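Local coordinates for protein ADP-ribose pyrophosphatase MutT (Rickettsia felis, PDB 4KYX) that probably hydrolyses nucleoside diphosphate derivatives as a magnesium-dependent Nudix pyrophosphatase, perhaps acting on oxidised nucleotides such as 8-oxo-dGTP, at residues Q118-A121 and L125-N128; I19-F22 and I28-G31; Y42-G47 and L131-L136. All blocks are in the same frame, centred on the assembly; numbering follows the deposited sequence.

Interaction 1 (Q118-A121 and L125-N128)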
loop_
_atom_site.group_PDB
_atom_site.type_symbol
_atom_site.label_atom_id
_atom_site.label_comp_id
_atom_site.label_asym_id
_atom_site.label_seq_id
_atom_site.Cartn_x
_atom_site.Cartn_y
_atom_site.Cartn_z
ATOM N N GLN A 118 -17.847 5.197 18.234
ATOM C CA GLN A 118 -19.260 4.886 18.026
ATOM C C GLN A 118 -19.467 4.095 16.725
ATOM O O GLN A 118 -18.621 4.111 15.832
ATOM C CB GLN A 118 -20.072 6.190 18.042
ATOM C CG GLN A 118 -21.559 6.080 17.755
ATOM C CD GLN A 118 -22.291 5.187 18.746
ATOM O OE1 GLN A 118 -22.034 3.967 18.823
ATOM N NE2 GLN A 118 -23.217 5.765 19.470
ATOM N N TRP A 119 -20.549 3.322 16.693
ATOM C CA TRP A 119 -20.970 2.538 15.516
ATOM C C TRP A 119 -21.821 3.413 14.595
ATOM O O TRP A 119 -22.714 4.136 15.080
ATOM C CB TRP A 119 -21.751 1.326 15.989
ATOM C CG TRP A 119 -20.936 0.430 16.892
ATOM C CD1 TRP A 119 -21.025 0.340 18.239
ATOM C CD2 TRP A 119 -19.895 -0.499 16.490
ATOM N NE1 TRP A 119 -20.121 -0.602 18.716
ATOM C CE2 TRP A 119 -19.434 -1.143 17.663
ATOM C CE3 TRP A 119 -19.392 -0.905 15.272
ATOM C CZ2 TRP A 119 -18.429 -2.095 17.641
ATOM C CZ3 TRP A 119 -18.402 -1.831 15.249
ATOM C CH2 TRP A 119 -17.930 -2.431 16.412
ATOM N N PHE A 120 -21.587 3.339 13.303
ATOM C CA PHE A 120 -22.308 4.123 12.287
ATOM C C PHE A 120 -22.750 3.235 11.154
ATOM O O PHE A 120 -21.963 2.408 10.669
ATOM C CB PHE A 120 -21.413 5.191 11.690
ATOM C CG PHE A 120 -21.035 6.267 12.663
ATOM C CD1 PHE A 120 -19.896 6.142 13.417
ATOM C CD2 PHE A 120 -21.818 7.398 12.810
ATOM C CE1 PHE A 120 -19.515 7.129 14.294
ATOM C CE2 PHE A 120 -21.457 8.391 13.718
ATOM C CZ PHE A 120 -20.314 8.255 14.482
ATOM N N ALA A 121 -23.997 3.427 10.709
ATOM C CA ALA A 121 -24.477 2.768 9.519
ATOM C C ALA A 121 -23.733 3.374 8.338
ATOM O O ALA A 121 -23.411 4.572 8.324
ATOM C CB ALA A 121 -26.002 2.962 9.403
ATOM N N LEU A 125 -22.877 7.842 7.536
ATOM C CA LEU A 125 -21.552 8.242 7.991
ATOM C C LEU A 125 -21.462 9.746 8.228
ATOM O O LEU A 125 -22.154 10.551 7.584
ATOM C CB LEU A 125 -20.446 7.816 7.010
ATOM C CG LEU A 125 -20.182 6.332 6.851
ATOM C CD1 LEU A 125 -18.905 6.127 6.045
ATOM C CD2 LEU A 125 -20.107 5.643 8.206
ATOM N N PRO A 126 -20.624 10.143 9.189
ATOM C CA PRO A 126 -20.361 11.571 9.339
ATOM C C PRO A 126 -19.675 12.137 8.124
ATOM O O PRO A 126 -19.087 11.393 7.344
ATOM C CB PRO A 126 -19.455 11.651 10.572
ATOM C CG PRO A 126 -19.402 10.292 11.169
ATOM C CD PRO A 126 -20.102 9.316 10.295
ATOM N N SER A 127 -19.776 13.452 7.941
ATOM C CA SER A 127 -19.180 14.126 6.791
ATOM C C SER A 127 -17.715 14.362 6.909
ATOM O O SER A 127 -16.993 14.330 5.906
ATOM C CB SER A 127 -19.797 15.543 6.630
ATOM O OG SER A 127 -20.739 15.504 5.605
ATOM N N ASN A 128 -17.312 14.682 8.132
ATOM C CA ASN A 128 -15.969 15.087 8.488
ATOM C C ASN A 128 -15.075 13.851 8.756
ATOM O O ASN A 128 -14.724 13.547 9.872
ATOM C CB ASN A 128 -16.023 15.964 9.757
ATOM C CG ASN A 128 -17.045 15.475 10.799
ATOM O OD1 ASN A 128 -18.172 15.034 10.469
ATOM N ND2 ASN A 128 -16.692 15.625 12.070
#
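Phe120 meets Leu125 and Pro126 in an apolar contact near the surface, where the chain leaves strand 116-120 and doubles back before helix 131-137. The main element is a CH-pi contact: CD of Pro126 lies over one face of the Phe120 ring, 3.9 Å from its centroid and 23° off the normal. It sits toward the rim rather than the middle, and its closest ring atom is CD2 of Phe120, at 3.6 Å from Pro126 CD. The neighbouring CG of Pro126 follows along the same rim, 3.8 Å from Phe120 CE2, while the two side chains cross at roughly a right angle. In the three-stranded antiparallel sheet of this Nudix fold, strand 116-120 is an outer strand paired with strand 28-34, and the segment 125-128 crosses over the face of this sheet that carries Phe120, Ile28 and Leu30, toward strand 40-43. Pro126 also packs on Leu30 and Tyr42, and the Tyr42 ring meets that of Phe120 with the planes nearly perpendicular. Leu125 works on the other part of the phenylalanine. With CG beside its backbone N (chi1 -67°), the leucine brings CD2 to 3.7 Å from CB of Phe120. The same methyl lies 3.5 Å from the carbonyl O of Ala121. That oxygen is also 3.4 Å from Leu125 N, but the angle there is too poor for a hydrogen bond.

Interaction 2 (I19-F22 and I28-G31); sequences ILIF and ILLG
Ile21 and Phe22 face Leu29 and Ile28 where strands 14-22 and 28-34, members of different sheets, run close together. At Ile19 the carbonyl O is linked to Leu29 through a water, which donates to Ile19 O at 2.7 Å. The same water accepts from the N of Ile21 and donates to Leu29 O, so it spans the gap between the strands. Ile21 then makes the direct link. Leu29 N donates to Ile21 O at 2.9 Å, and Ile28 CA approaches that oxygen at 3.1 Å in a CA-H...O contact. The Ile21 and Leu29 side chains lie alongside each other, CD1 of the isoleucine 4.0 Å from CD2 of the leucine. At Phe22, bridged to Ile28, a methyl covers a ring face: Ile28 CG2 stands 3.5 Å from the ring centroid, 16° off the normal. Chi1 of 60° tucks Ile28 CG1 between backbone N and carbonyl carbon, leaving CG2 beside the N, where it meets the ring. With segment directions 125° apart, the strands make a single bridge rather than a continuous ladder; where they diverge, the water takes the place of direct backbone pairing, satisfying three backbone groups in a buried contact whose side chains are all apolar.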
loop_
_atom_site.group_PDB
_atom_site.type_symbol
_atom_site.label_atom_id
_atom_site.label_comp_id
_atom_site.label_asym_id
_atom_site.label_seq_id
_atom_site.Cartn_x
_atom_site.Cartn_y
_atom_site.Cartn_z
ATOM N N ILE A 19 -8.435 -0.037 9.761
ATOM C CA ILE A 19 -9.387 -1.124 9.873
ATOM C C ILE A 19 -10.847 -0.678 9.949
ATOM O O ILE A 19 -11.224 0.100 10.831
ATOM C CB ILE A 19 -9.095 -1.965 11.108
ATOM C CG1 ILE A 19 -7.591 -2.321 11.107
ATOM C CG2 ILE A 19 -9.957 -3.224 11.041
ATOM C CD1 ILE A 19 -6.718 -1.389 11.940
ATOM N N LEU A 20 -11.654 -1.125 8.997
ATOM C CA LEU A 20 -13.087 -0.988 9.104
ATOM C C LEU A 20 -13.602 -2.170 9.934
ATOM O O LEU A 20 -13.746 -3.270 9.453
ATOM C CB LEU A 20 -13.783 -0.938 7.769
ATOM C CG LEU A 20 -13.186 -0.017 6.709
ATOM C CD1 LEU A 20 -14.128 0.086 5.506
ATOM C CD2 LEU A 20 -12.978 1.346 7.333
ATOM N N ILE A 21 -13.950 -1.870 11.187
ATOM C CA ILE A 21 -14.418 -2.856 12.135
ATOM C C ILE A 21 -15.929 -2.818 12.092
ATOM O O ILE A 21 -16.550 -1.731 12.267
ATOM C CB ILE A 21 -14.047 -2.522 13.584
ATOM C CG1 ILE A 21 -12.556 -2.303 13.749
ATOM C CG2 ILE A 21 -14.511 -3.642 14.507
ATOM C CD1 ILE A 21 -12.241 -1.530 15.004
ATOM N N PHE A 22 -16.503 -3.992 11.837
ATOM C CA PHE A 22 -17.952 -4.158 11.744
ATOM C C PHE A 22 -18.527 -4.880 12.930
ATOM O O PHE A 22 -17.899 -5.765 13.506
ATOM C CB PHE A 22 -18.348 -4.932 10.507
ATOM C CG PHE A 22 -18.213 -4.173 9.236
ATOM C CD1 PHE A 22 -16.982 -3.885 8.693
ATOM C CD2 PHE A 22 -19.339 -3.769 8.541
ATOM C CE1 PHE A 22 -16.874 -3.181 7.509
ATOM C CE2 PHE A 22 -19.230 -3.085 7.343
ATOM C CZ PHE A 22 -18.000 -2.786 6.824
ATOM N N ILE A 28 -20.118 0.229 11.144
ATOM C CA ILE A 28 -18.665 0.381 11.280
ATOM C C ILE A 28 -18.309 1.315 12.427
ATOM O O ILE A 28 -19.068 2.272 12.807
ATOM C CB ILE A 28 -18.005 0.904 10.002
ATOM C CG1 ILE A 28 -18.585 2.274 9.662
ATOM C CG2 ILE A 28 -18.213 -0.075 8.862
ATOM C CD1 ILE A 28 -17.834 2.936 8.540
ATOM N N LEU A 29 -17.174 1.025 13.032
ATOM C CA LEU A 29 -16.744 1.728 14.235
ATOM C C LEU A 29 -15.880 2.887 13.763
ATOM O O LEU A 29 -14.956 2.685 12.994
ATOM C CB LEU A 29 -15.926 0.802 15.151
ATOM C CG LEU A 29 -15.653 1.422 16.533
ATOM C CD1 LEU A 29 -16.945 1.315 17.342
ATOM C CD2 LEU A 29 -14.487 0.839 17.297
ATOM N N LEU A 30 -16.185 4.086 14.224
ATOM C CA LEU A 30 -15.352 5.255 13.984
ATOM C C LEU A 30 -15.053 5.955 15.284
ATOM O O LEU A 30 -15.924 6.029 16.228
ATOM C CB LEU A 30 -16.015 6.237 13.013
ATOM C CG LEU A 30 -16.354 5.712 11.593
ATOM C CD1 LEU A 30 -17.123 6.789 10.857
ATOM C CD2 LEU A 30 -15.133 5.257 10.823
ATOM N N GLY A 31 -13.845 6.545 15.317
ATOM C CA GLY A 31 -13.318 7.283 16.464
ATOM C C GLY A 31 -13.272 8.757 16.199
ATOM O O GLY A 31 -12.731 9.185 15.147
HETATM O O HOH W 1 -13.229 0.909 12.396
#

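Interaction 3 (Y42-G47 and L131-L136)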
loop_
_atom_site.group_PDB
_atom_site.type_symbol
_atom_site.label_atom_id
_atom_site.label_comp_id
_atom_site.label_asym_id
_atom_site.label_seq_id
_atom_site.Cartn_x
_atom_site.Cartn_y
_atom_site.Cartn_z
ATOM N N TYR A 42 -13.610 12.141 11.990
ATOM C CA TYR A 42 -13.793 10.747 12.324
ATOM C C TYR A 42 -12.777 9.866 11.586
ATOM O O TYR A 42 -12.579 10.021 10.391
ATOM C CB TYR A 42 -15.219 10.283 12.066
ATOM C CG TYR A 42 -16.217 10.916 12.974
ATOM C CD1 TYR A 42 -16.694 12.185 12.694
ATOM C CD2 TYR A 42 -16.682 10.262 14.120
ATOM C CE1 TYR A 42 -17.624 12.797 13.500
ATOM C CE2 TYR A 42 -17.630 10.881 14.939
ATOM C CZ TYR A 42 -18.078 12.144 14.627
ATOM O OH TYR A 42 -18.996 12.845 15.380
ATOM N N ALA A 43 -12.168 8.930 12.319
ATOM C CA ALA A 43 -11.208 7.982 11.717
ATOM C C ALA A 43 -11.520 6.584 12.144
ATOM O O ALA A 43 -11.996 6.355 13.245
ATOM C CB ALA A 43 -9.787 8.299 12.114
ATOM N N PRO A 44 -11.157 5.611 11.313
ATOM C CA PRO A 44 -11.285 4.247 11.805
ATOM C C PRO A 44 -10.145 3.877 12.765
ATOM O O PRO A 44 -9.184 4.642 12.924
ATOM C CB PRO A 44 -11.233 3.442 10.517
ATOM C CG PRO A 44 -10.385 4.278 9.607
ATOM C CD PRO A 44 -10.527 5.703 9.979
ATOM N N ALA A 45 -10.200 2.678 13.337
ATOM C CA ALA A 45 -9.059 2.115 14.018
ATOM C C ALA A 45 -7.871 2.004 13.055
ATOM O O ALA A 45 -8.068 1.886 11.804
ATOM C CB ALA A 45 -9.433 0.768 14.590
ATOM N N GLY A 46 -6.672 2.087 13.619
ATOM C CA GLY A 46 -5.458 1.864 12.839
ATOM C C GLY A 46 -4.296 2.688 13.296
ATOM O O GLY A 46 -4.368 3.354 14.297
ATOM N N GLY A 47 -3.198 2.574 12.580
ATOM C CA GLY A 47 -2.004 3.248 12.936
ATOM C C GLY A 47 -0.904 2.663 12.077
ATOM O O GLY A 47 -1.178 2.120 10.996
ATOM N N LEU A 131 -8.916 12.045 5.996
ATOM C CA LEU A 131 -8.749 12.083 4.536
ATOM C C LEU A 131 -8.696 10.682 3.878
ATOM O O LEU A 131 -9.399 10.393 2.934
ATOM C CB LEU A 131 -7.521 12.905 4.165
ATOM C CG LEU A 131 -7.157 12.924 2.694
ATOM C CD1 LEU A 131 -8.307 13.537 1.888
ATOM C CD2 LEU A 131 -5.888 13.758 2.543
ATOM N N PRO A 132 -7.882 9.800 4.420
ATOM C CA PRO A 132 -7.807 8.504 3.734
ATOM C C PRO A 132 -9.128 7.759 3.704
ATOM O O PRO A 132 -9.448 7.122 2.715
ATOM C CB PRO A 132 -6.686 7.776 4.470
ATOM C CG PRO A 132 -5.937 8.826 5.230
ATOM C CD PRO A 132 -6.795 10.033 5.377
ATOM N N LEU A 133 -9.910 7.854 4.790
ATOM C CA LEU A 133 -11.213 7.227 4.874
ATOM C C LEU A 133 -12.178 7.925 3.908
ATOM O O LEU A 133 -12.941 7.257 3.233
ATOM C CB LEU A 133 -11.761 7.328 6.321
ATOM C CG LEU A 133 -13.173 6.794 6.561
ATOM C CD1 LEU A 133 -13.292 5.355 6.097
ATOM C CD2 LEU A 133 -13.548 6.873 8.025
ATOM N N LYS A 134 -12.157 9.256 3.878
ATOM C CA LYS A 134 -12.945 10.023 2.919
ATOM C C LYS A 134 -12.681 9.521 1.497
ATOM O O LYS A 134 -13.624 9.296 0.739
ATOM C CB LYS A 134 -12.640 11.533 3.032
ATOM C CG LYS A 134 -13.554 12.469 2.223
ATOM C CD LYS A 134 -14.978 12.479 2.797
ATOM C CE LYS A 134 -15.885 13.613 2.320
ATOM N NZ LYS A 134 -17.179 13.458 3.031
ATOM N N ARG A 135 -11.408 9.344 1.166
ATOM C CA ARG A 135 -11.025 8.843 -0.146
ATOM C C ARG A 135 -11.579 7.467 -0.420
ATOM O O ARG A 135 -12.070 7.170 -1.529
ATOM C CB ARG A 135 -9.490 8.872 -0.331
ATOM C CG ARG A 135 -8.997 10.298 -0.492
ATOM C CD ARG A 135 -7.593 10.428 -1.004
ATOM N NE ARG A 135 -7.647 11.434 -2.034
ATOM C CZ ARG A 135 -7.368 11.291 -3.324
ATOM N NH1 ARG A 135 -7.568 12.333 -4.121
ATOM N NH2 ARG A 135 -6.852 10.156 -3.830
ATOM N N LEU A 136 -11.473 6.603 0.583
ATOM C CA LEU A 136 -12.045 5.301 0.469
ATOM C C LEU A 136 -13.564 5.349 0.220
ATOM O O LEU A 136 -14.102 4.708 -0.695
ATOM C CB LEU A 136 -11.714 4.512 1.713
ATOM C CG LEU A 136 -12.419 3.172 1.764
ATOM C CD1 LEU A 136 -11.921 2.340 0.609
ATOM C CD2 LEU A 136 -12.207 2.440 3.064
#
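Leu133 and Pro44 carry this contact, which packs helix 131-137 against the turn between strands 40-43 and 45-48. Leu133 gives up the larger share of surface. Its CG is anti to the backbone N (chi1 176°), which extends the side chain from the helix and brings CD2 to 3.8 Å from Pro44 CD. The leucine CB follows at 4.2 Å from that same ring carbon, so the proline is met at its CD corner while the two side chains slide past each other in opposite directions. Tyr42 adds a smaller part through its backbone: its carbonyl O lies 4.1 Å from CD2 of Leu133, while its ring leads away from the helix. Pro44 also packs on Phe95 of strand 89-99, and Pro132 touches that same phenylalanine, so helix and turn share a neighbour in the larger sheet. Past Ala45 come Gly46 and Gly47, the latter opening the Nudix box sequence; Gly46 N is hydrogen-bonded to Glu66 OE1 on helix 55-67. The side-chain contact is purely apolar, between a methyl and a proline ring carbon; such packing depends on shape rather than direction, and this small patch seats the helix together with Pro132 and Leu136 on the larger sheet.

The three centres form a triangle: interaction 2 is about 9 Å from each of the others, and 1 and 3 are about 11 Å apart. Backbone bonds tie all three: Phe120 N to Ile28 O at 2.8 Å joins interactions 1 and 2, Gly31 N to Ala43 O at 2.8 Å joins 2 and 3, and Tyr42 N to Asn128 O at 2.8 Å joins 3 and 1. Leu30 CD2 also lies 3.6 Å from Leu133 CD2. Interactions 2 and 3 both reach Val63 of helix 55-67, and interaction 3 also Glu66; in this family that Nudix-box helix usually supplies carboxylates for magnesium. Interaction 1 lies farther out, about 12 Å from the chain's centre.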